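Local structure of OBCA, Oxalate Biosynthetic Component A (Burkholderia glumae, 4NNA) at residues 220-225 and 273-278; 11-16 and 226-231. The protein belongs to the oxalate biosynthetic component A family and joins its own N-terminal domain to a metal-binding domain of the TIM-barrel class. All blocks are in the same frame, centred on the assembly; numbering follows the deposited sequence.

Contact 1: 220-225 and 273-278; sequences AAVVHL and ILNLST. With MG (magnesium ion), chain B.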
ATOM      1  N   ALA A 220     -12.601  -3.680  10.810  1.00 25.36           N
ATOM      2  CA  ALA A 220     -11.553  -2.827  11.370  1.00 23.14           C
ATOM      3  C   ALA A 220     -12.108  -1.922  12.447  1.00 23.89           C
ATOM      4  O   ALA A 220     -13.151  -1.304  12.256  1.00 25.93           O
ATOM      5  CB  ALA A 220     -10.904  -1.986  10.283  1.00 22.26           C
ATOM      6  N   ALA A 221     -11.399  -1.814  13.566  1.00 21.90           N
ATOM      7  CA  ALA A 221     -11.827  -0.932  14.649  1.00 23.17           C
ATOM      8  C   ALA A 221     -11.225   0.465  14.514  1.00 20.00           C
ATOM      9  O   ALA A 221     -11.835   1.451  14.928  1.00 22.75           O
ATOM     10  CB  ALA A 221     -11.459  -1.524  15.984  1.00 23.91           C
ATOM     11  N   VAL A 222     -10.025   0.532  13.945  1.00 21.92           N
ATOM     12  CA  VAL A 222      -9.303   1.792  13.777  1.00 20.40           C
ATOM     13  C   VAL A 222      -8.905   1.957  12.315  1.00 21.67           C
ATOM     14  O   VAL A 222      -8.473   0.997  11.685  1.00 20.84           O
ATOM     15  CB  VAL A 222      -8.023   1.787  14.619  1.00 19.71           C
ATOM     16  CG1 VAL A 222      -7.151   3.020  14.300  1.00 17.97           C
ATOM     17  CG2 VAL A 222      -8.372   1.720  16.085  1.00 19.35           C
ATOM     18  N   VAL A 223      -9.044   3.165  11.773  1.00 19.99           N
ATOM     19  CA  VAL A 223      -8.615   3.406  10.401  1.00 21.00           C
ATOM     20  C   VAL A 223      -7.520   4.470  10.383  1.00 19.81           C
ATOM     21  O   VAL A 223      -7.699   5.565  10.904  1.00 20.66           O
ATOM     22  CB  VAL A 223      -9.794   3.807   9.484  1.00 22.28           C
ATOM     23  CG1 VAL A 223      -9.315   3.944   8.047  1.00 20.26           C
ATOM     24  CG2 VAL A 223     -10.912   2.762   9.562  1.00 20.06           C
ATOM     25  N   HIS A 224      -6.375   4.126   9.804  1.00 22.03           N
ATOM     26  CA  HIS A 224      -5.232   5.038   9.751  1.00 21.27           C
ATOM     27  C   HIS A 224      -5.182   5.724   8.389  1.00 21.28           C
ATOM     28  O   HIS A 224      -5.105   5.050   7.360  1.00 20.14           O
ATOM     29  CB  HIS A 224      -3.943   4.253  10.058  1.00 19.94           C
ATOM     30  CG  HIS A 224      -2.669   4.985   9.749  1.00 20.64           C
ATOM     31  ND1 HIS A 224      -2.155   5.976  10.557  1.00 20.55           N
ATOM     32  CD2 HIS A 224      -1.780   4.827   8.734  1.00 21.92           C
ATOM     33  CE1 HIS A 224      -1.021   6.421  10.040  1.00 22.16           C
ATOM     34  NE2 HIS A 224      -0.771   5.741   8.934  1.00 22.87           N
ATOM     35  N   LEU A 225      -5.236   7.058   8.387  1.00 18.40           N
ATOM     36  CA  LEU A 225      -5.441   7.828   7.160  1.00 20.37           C
ATOM     37  C   LEU A 225      -4.247   8.676   6.712  1.00 20.92           C
ATOM     38  O   LEU A 225      -3.497   9.209   7.532  1.00 20.57           O
ATOM     39  CB  LEU A 225      -6.640   8.761   7.338  1.00 20.64           C
ATOM     40  CG  LEU A 225      -7.981   8.112   7.647  1.00 19.50           C
ATOM     41  CD1 LEU A 225      -9.040   9.197   7.809  1.00 21.42           C
ATOM     42  CD2 LEU A 225      -8.359   7.148   6.538  1.00 18.33           C
ATOM     43  N   ILE A 273     -12.845   5.335  14.659  1.00 22.23           N
ATOM     44  CA  ILE A 273     -11.648   5.767  15.354  1.00 22.17           C
ATOM     45  C   ILE A 273     -10.636   6.150  14.291  1.00 19.54           C
ATOM     46  O   ILE A 273     -10.014   5.292  13.661  1.00 21.75           O
ATOM     47  CB  ILE A 273     -11.070   4.655  16.267  1.00 21.77           C
ATOM     48  CG1 ILE A 273     -12.113   4.225  17.307  1.00 23.51           C
ATOM     49  CG2 ILE A 273      -9.799   5.131  16.935  1.00 18.02           C
ATOM     50  CD1 ILE A 273     -11.739   2.985  18.096  1.00 24.80           C
ATOM     51  N   LEU A 274     -10.507   7.450  14.068  1.00 17.94           N
ATOM     52  CA  LEU A 274      -9.614   7.969  13.046  1.00 19.59           C
ATOM     53  C   LEU A 274      -8.215   8.164  13.609  1.00 20.99           C
ATOM     54  O   LEU A 274      -8.023   8.795  14.646  1.00 21.50           O
ATOM     55  CB  LEU A 274     -10.164   9.272  12.455  1.00 21.14           C
ATOM     56  CG  LEU A 274     -11.542   9.104  11.799  1.00 26.05           C
ATOM     57  CD1 LEU A 274     -11.960  10.359  11.083  1.00 22.66           C
ATOM     58  CD2 LEU A 274     -11.568   7.907  10.846  1.00 22.71           C
ATOM     59  N   ASN A 275      -7.248   7.572  12.925  1.00 21.26           N
ATOM     60  CA  ASN A 275      -5.850   7.651  13.319  1.00 19.51           C
ATOM     61  C   ASN A 275      -5.126   8.361  12.170  1.00 20.27           C
ATOM     62  O   ASN A 275      -4.868   7.773  11.120  1.00 19.50           O
ATOM     63  CB  ASN A 275      -5.316   6.234  13.601  1.00 19.42           C
ATOM     64  CG  ASN A 275      -3.798   6.181  13.763  1.00 22.20           C
ATOM     65  OD1 ASN A 275      -3.114   7.204  13.755  1.00 21.95           O
ATOM     66  ND2 ASN A 275      -3.270   4.974  13.905  1.00 20.85           N
ATOM     67  N   LEU A 276      -4.828   9.642  12.367  1.00 19.59           N
ATOM     68  CA  LEU A 276      -4.309  10.467  11.277  1.00 21.29           C
ATOM     69  C   LEU A 276      -2.787  10.484  11.227  1.00 22.78           C
ATOM     70  O   LEU A 276      -2.118  10.728  12.233  1.00 22.20           O
ATOM     71  CB  LEU A 276      -4.853  11.894  11.380  1.00 19.54           C
ATOM     72  CG  LEU A 276      -6.196  12.239  10.731  1.00 25.22           C
ATOM     73  CD1 LEU A 276      -7.275  11.191  10.940  1.00 21.71           C
ATOM     74  CD2 LEU A 276      -6.672  13.594  11.208  1.00 20.66           C
ATOM     75  N   SER A 277      -2.241  10.233  10.043  1.00 22.06           N
ATOM     76  CA  SER A 277      -0.796  10.326   9.840  1.00 22.07           C
ATOM     77  C   SER A 277      -0.339  11.770   9.993  1.00 23.50           C
ATOM     78  O   SER A 277      -0.976  12.702   9.486  1.00 21.35           O
ATOM     79  CB  SER A 277      -0.410   9.822   8.451  1.00 21.59           C
ATOM     80  OG  SER A 277       0.959  10.082   8.188  1.00 22.15           O
ATOM     81  N   THR A 278       0.761  11.958  10.709  1.00 21.28           N
ATOM     82  CA  THR A 278       1.383  13.269  10.797  1.00 22.58           C
ATOM     83  C   THR A 278       2.703  13.239  10.038  1.00 25.09           C
ATOM     84  O   THR A 278       3.486  14.184  10.098  1.00 22.45           O
ATOM     85  CB  THR A 278       1.673  13.646  12.242  1.00 23.61           C
ATOM     86  OG1 THR A 278       2.502  12.635  12.829  1.00 21.41           O
ATOM     87  CG2 THR A 278       0.371  13.769  13.027  1.00 19.25           C
TER
HETATM   88 MG    MG B 601       0.997   5.916   7.614  1.00 19.14          MG
HETATM   89  O   HOH W   1     -12.721   2.923  13.130  1.00 26.80           O
HETATM   90  O   HOH W   2       2.110   7.421   9.353  1.00 27.35           O
HETATM   91  O   HOH W   3       3.050   6.130   6.502  1.00 27.81           O
HETATM   92  O   HOH W   4       2.050   4.738   9.003  1.00 28.68           O

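Contact 2: 11-16 and 226-231; sequences APIGAV and HTRDLS. With MG (magnesium ion), chain B.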
ATOM      1  N   ALA A  11      -5.326   0.498   7.004  1.00 19.23           N
ATOM      2  CA  ALA A  11      -4.478   1.591   6.530  1.00 21.09           C
ATOM      3  C   ALA A  11      -4.635   1.688   5.021  1.00 19.33           C
ATOM      4  O   ALA A  11      -3.863   1.091   4.270  1.00 20.11           O
ATOM      5  CB  ALA A  11      -3.021   1.335   6.904  1.00 18.87           C
ATOM      6  N   PRO A  12      -5.661   2.424   4.575  1.00 18.82           N
ATOM      7  CA  PRO A  12      -6.094   2.302   3.177  1.00 21.67           C
ATOM      8  C   PRO A  12      -5.358   3.137   2.133  1.00 19.83           C
ATOM      9  O   PRO A  12      -5.629   2.885   0.964  1.00 17.94           O
ATOM     10  CB  PRO A  12      -7.562   2.772   3.212  1.00 19.40           C
ATOM     11  CG  PRO A  12      -7.949   2.835   4.686  1.00 22.03           C
ATOM     12  CD  PRO A  12      -6.669   3.097   5.419  1.00 18.62           C
ATOM     13  N   ILE A  13      -4.488   4.078   2.512  1.00 19.51           N
ATOM     14  CA  ILE A  13      -3.953   5.050   1.545  1.00 17.03           C
ATOM     15  C   ILE A  13      -2.427   5.125   1.586  1.00 20.30           C
ATOM     16  O   ILE A  13      -1.752   4.867   0.586  1.00 20.52           O
ATOM     17  CB  ILE A  13      -4.518   6.473   1.802  1.00 19.59           C
ATOM     18  CG1 ILE A  13      -6.035   6.435   1.921  1.00 21.27           C
ATOM     19  CG2 ILE A  13      -4.069   7.463   0.722  1.00 17.36           C
ATOM     20  CD1 ILE A  13      -6.511   6.588   3.356  1.00 18.56           C
ATOM     21  N   GLY A  14      -1.891   5.511   2.743  1.00 19.90           N
ATOM     22  CA  GLY A  14      -0.453   5.598   2.922  1.00 20.23           C
ATOM     23  C   GLY A  14       0.197   6.696   2.104  1.00 20.31           C
ATOM     24  O   GLY A  14      -0.485   7.607   1.616  1.00 20.82           O
ATOM     25  N   ALA A  15       1.515   6.593   1.949  1.00 21.35           N
ATOM     26  CA  ALA A  15       2.326   7.613   1.294  1.00 22.85           C
ATOM     27  C   ALA A  15       2.845   7.153  -0.064  1.00 26.29           C
ATOM     28  O   ALA A  15       3.030   7.959  -0.979  1.00 27.01           O
ATOM     29  CB  ALA A  15       3.517   7.980   2.195  1.00 23.52           C
ATOM     30  N   VAL A  16       3.098   5.856  -0.190  1.00 26.75           N
ATOM     31  CA  VAL A  16       3.864   5.351  -1.331  1.00 27.09           C
ATOM     32  C   VAL A  16       3.065   4.908  -2.563  1.00 25.68           C
ATOM     33  O   VAL A  16       3.363   5.346  -3.672  1.00 28.38           O
ATOM     34  CB  VAL A  16       4.847   4.243  -0.894  1.00 27.60           C
ATOM     35  CG1 VAL A  16       5.642   3.731  -2.086  1.00 31.37           C
ATOM     36  CG2 VAL A  16       5.780   4.770   0.187  1.00 29.65           C
ATOM     37  N   HIS A 226      -4.098   8.789   5.394  1.00 19.88           N
ATOM     38  CA  HIS A 226      -3.232   9.783   4.763  1.00 21.35           C
ATOM     39  C   HIS A 226      -4.133  10.530   3.786  1.00 23.25           C
ATOM     40  O   HIS A 226      -5.193  10.025   3.417  1.00 19.95           O
ATOM     41  CB  HIS A 226      -2.115   9.115   3.952  1.00 18.25           C
ATOM     42  CG  HIS A 226      -1.012   8.529   4.777  1.00 22.28           C
ATOM     43  ND1 HIS A 226       0.304   8.924   4.649  1.00 25.19           N
ATOM     44  CD2 HIS A 226      -1.020   7.565   5.733  1.00 19.32           C
ATOM     45  CE1 HIS A 226       1.055   8.244   5.495  1.00 20.07           C
ATOM     46  NE2 HIS A 226       0.275   7.410   6.163  1.00 21.86           N
ATOM     47  N   THR A 227      -3.701  11.717   3.365  1.00 21.52           N
ATOM     48  CA  THR A 227      -4.281  12.391   2.212  1.00 23.54           C
ATOM     49  C   THR A 227      -3.213  12.594   1.145  1.00 23.88           C
ATOM     50  O   THR A 227      -2.017  12.429   1.417  1.00 23.40           O
ATOM     51  CB  THR A 227      -4.899  13.744   2.587  1.00 22.82           C
ATOM     52  OG1 THR A 227      -3.962  14.490   3.372  1.00 19.93           O
ATOM     53  CG2 THR A 227      -6.176  13.522   3.388  1.00 20.01           C
ATOM     54  N   ARG A 228      -3.655  12.944  -0.065  1.00 23.47           N
ATOM     55  CA  ARG A 228      -2.761  13.102  -1.210  1.00 24.19           C
ATOM     56  C   ARG A 228      -3.043  14.409  -1.957  1.00 26.85           C
ATOM     57  O   ARG A 228      -4.186  14.850  -2.056  1.00 25.94           O
ATOM     58  CB  ARG A 228      -2.922  11.926  -2.178  1.00 22.00           C
ATOM     59  CG  ARG A 228      -2.673  10.563  -1.565  1.00 24.35           C
ATOM     60  CD  ARG A 228      -1.215  10.394  -1.095  1.00 21.24           C
ATOM     61  NE  ARG A 228      -0.925   8.991  -0.802  1.00 21.85           N
ATOM     62  CZ  ARG A 228      -0.536   8.108  -1.722  1.00 22.22           C
ATOM     63  NH1 ARG A 228      -0.373   8.479  -2.994  1.00 23.03           N
ATOM     64  NH2 ARG A 228      -0.307   6.850  -1.378  1.00 20.97           N
ATOM     65  N   ASP A 229      -1.994  15.029  -2.481  1.00 27.45           N
ATOM     66  CA  ASP A 229      -2.155  16.282  -3.214  1.00 28.35           C
ATOM     67  C   ASP A 229      -2.231  15.964  -4.700  1.00 28.57           C
ATOM     68  O   ASP A 229      -1.265  15.477  -5.286  1.00 27.48           O
ATOM     69  CB  ASP A 229      -0.989  17.224  -2.889  1.00 31.56           C
ATOM     70  CG  ASP A 229      -0.925  18.447  -3.798  1.00 31.87           C
ATOM     71  OD1 ASP A 229      -1.937  18.807  -4.423  1.00 30.64           O
ATOM     72  OD2 ASP A 229       0.159  19.063  -3.859  1.00 33.50           O
ATOM     73  N   LEU A 230      -3.392  16.213  -5.299  1.00 25.76           N
ATOM     74  CA  LEU A 230      -3.604  15.889  -6.709  1.00 30.65           C
ATOM     75  C   LEU A 230      -3.592  17.140  -7.575  1.00 30.35           C
ATOM     76  O   LEU A 230      -4.055  17.110  -8.713  1.00 34.65           O
ATOM     77  CB  LEU A 230      -4.936  15.166  -6.906  1.00 30.20           C
ATOM     78  CG  LEU A 230      -5.283  13.993  -5.990  1.00 29.32           C
ATOM     79  CD1 LEU A 230      -6.567  13.312  -6.464  1.00 27.87           C
ATOM     80  CD2 LEU A 230      -4.155  12.998  -5.935  1.00 27.38           C
ATOM     81  N   SER A 231      -3.062  18.236  -7.041  1.00 28.01           N
ATOM     82  CA  SER A 231      -3.100  19.513  -7.745  1.00 32.17           C
ATOM     83  C   SER A 231      -2.285  19.534  -9.050  1.00 33.17           C
ATOM     84  O   SER A 231      -2.542  20.368  -9.911  1.00 33.78           O
ATOM     85  CB  SER A 231      -2.645  20.649  -6.818  1.00 28.50           C
ATOM     86  OG  SER A 231      -1.286  20.486  -6.451  1.00 34.06           O
TER
HETATM   87 MG    MG B 601       0.997   5.916   7.614  1.00 19.14          MG
HETATM   88  O   HOH W   2       2.110   7.421   9.353  1.00 27.35           O
HETATM   89  O   HOH W   3       3.050   6.130   6.502  1.00 27.81           O
HETATM   90  O   HOH W   4       2.050   4.738   9.003  1.00 28.68           O

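Contact 1: 220-225 and 273-278
Val223 to Leu225 pair in parallel with Ile273 to Ser277 through four backbone hydrogen bonds. The strand axes come within 4.6 Å, and their N-to-C directions differ by 28°. Val223 N donates to Ile273 O, and Val223 O accepts from Asn275 N. Leu225 N then reaches Asn275 O at 2.8 Å, and Leu225 O takes Ser277 N. At the start of the pairing a water bridges Ala221 O and Ile273 N.

Side chains alternate between the two faces. Val222, His224, Ile273 and Asn275 share one face. Val222 CG2 rests 3.8 Å from Ile273 CG2, while its CG1 touches Asn275 CB. The His224 imidazole and the Asn275 amide are turned 65° apart, with Asn275 OD1 at the ring edge, 3.6 Å from His224 ND1. With CG anti to the backbone N (chi1 167°), the His224 ring extends past the Asn275 backbone, and its NE2 binds the magnesium ion at 2.2 Å. Ser277 CB packs against His224 CE1. Ser277 OG contacts a water on the metal at 3.1 Å and also bonds to Ser279. Asn275 ND2 is held by Glu346.

Val223, Leu225, Leu274 and Leu276 form the other, apolar face. There Leu225 CD1 meets the CD1 of Leu276 at 4.1 Å and also touches Leu274 CD2. Helices 205-218 and 255-264 pack on this face, with Thr212 and Tyr258 among the residues touching Leu225. Strand 7-10 continues the parallel sheet beyond 222-225, and strand 308-311 continues it beyond 273-276.

Contact 2: 11-16 and 226-231
His226, Arg228 and Ile13 carry most of this contact, in which the loop after strand 7-10 folds against the end of strand 222-229. Gly14 CA sits over the centre of the His226 imidazole. It is 3.5 Å from the ring centroid and 15° off the normal, a CH-pi contact over the face. Ala15 N covers the same face nearer the rim. The His226 ring is held at both nitrogens: NE2 binds the magnesium ion at 2.2 Å, and ND1 is hydrogen-bonded to Asn251. The glycine backbone thus backs a ring whose rotation is already fixed.

Arg228 bends at chi2 (-64°), which brings its guanidinium back to the loop. NE donates to Gly14 O at 2.8 Å, and this oxygen lies at the edge of the guanidinium, near its plane. NH2 adds two weak bonds, to Gly14 O and to Ile13 O, both at 3.1 Å. Ala15 O stands over one face of the group. Pro17 O also receives NH2, and Gln249 O receives NH1, so the guanidinium is gripped by several backbone carbonyls, which would favour its charged form.

Ile13 runs past Arg228 in the opposite direction. Its CG2 lies 3.8 Å from Arg228 NE, and its CD1 is 3.7 Å from His226 O. Gly14 takes a positive phi of 68°, a conformation that favours glycine.

His224 and Glu475 are further protein ligands of the magnesium ion, and three waters also bind it. The arrangement is that of a TIM-barrel metal site, with its ligands at or just beyond the C-terminal ends of the barrel strands.

Overall arrangement
Contacts 1 and 2 follow each other along strand 222-229, and their centres are 13 Å apart. In sequence the order is 11-16, 220-225, 226-231, 273-278, so the segments of the two contacts interleave. The magnesium ion joins them: His224 comes from contact 1 and His226 from contact 2, with ring planes at about 80°. Both contacts reach the three waters on the metal. Direct packing also links the pairs. Ser277 OG lies 3.3 Å from His226 CE1, beside the metal. Away from it, Leu225 CD2 meets Ile13 CD1 at 3.7 Å, and Pro12 CD packs on His224 O at 3.2 Å. Contact 1 thus supplies the sheet pairing that carries His224, and contact 2 a loop packed against His226.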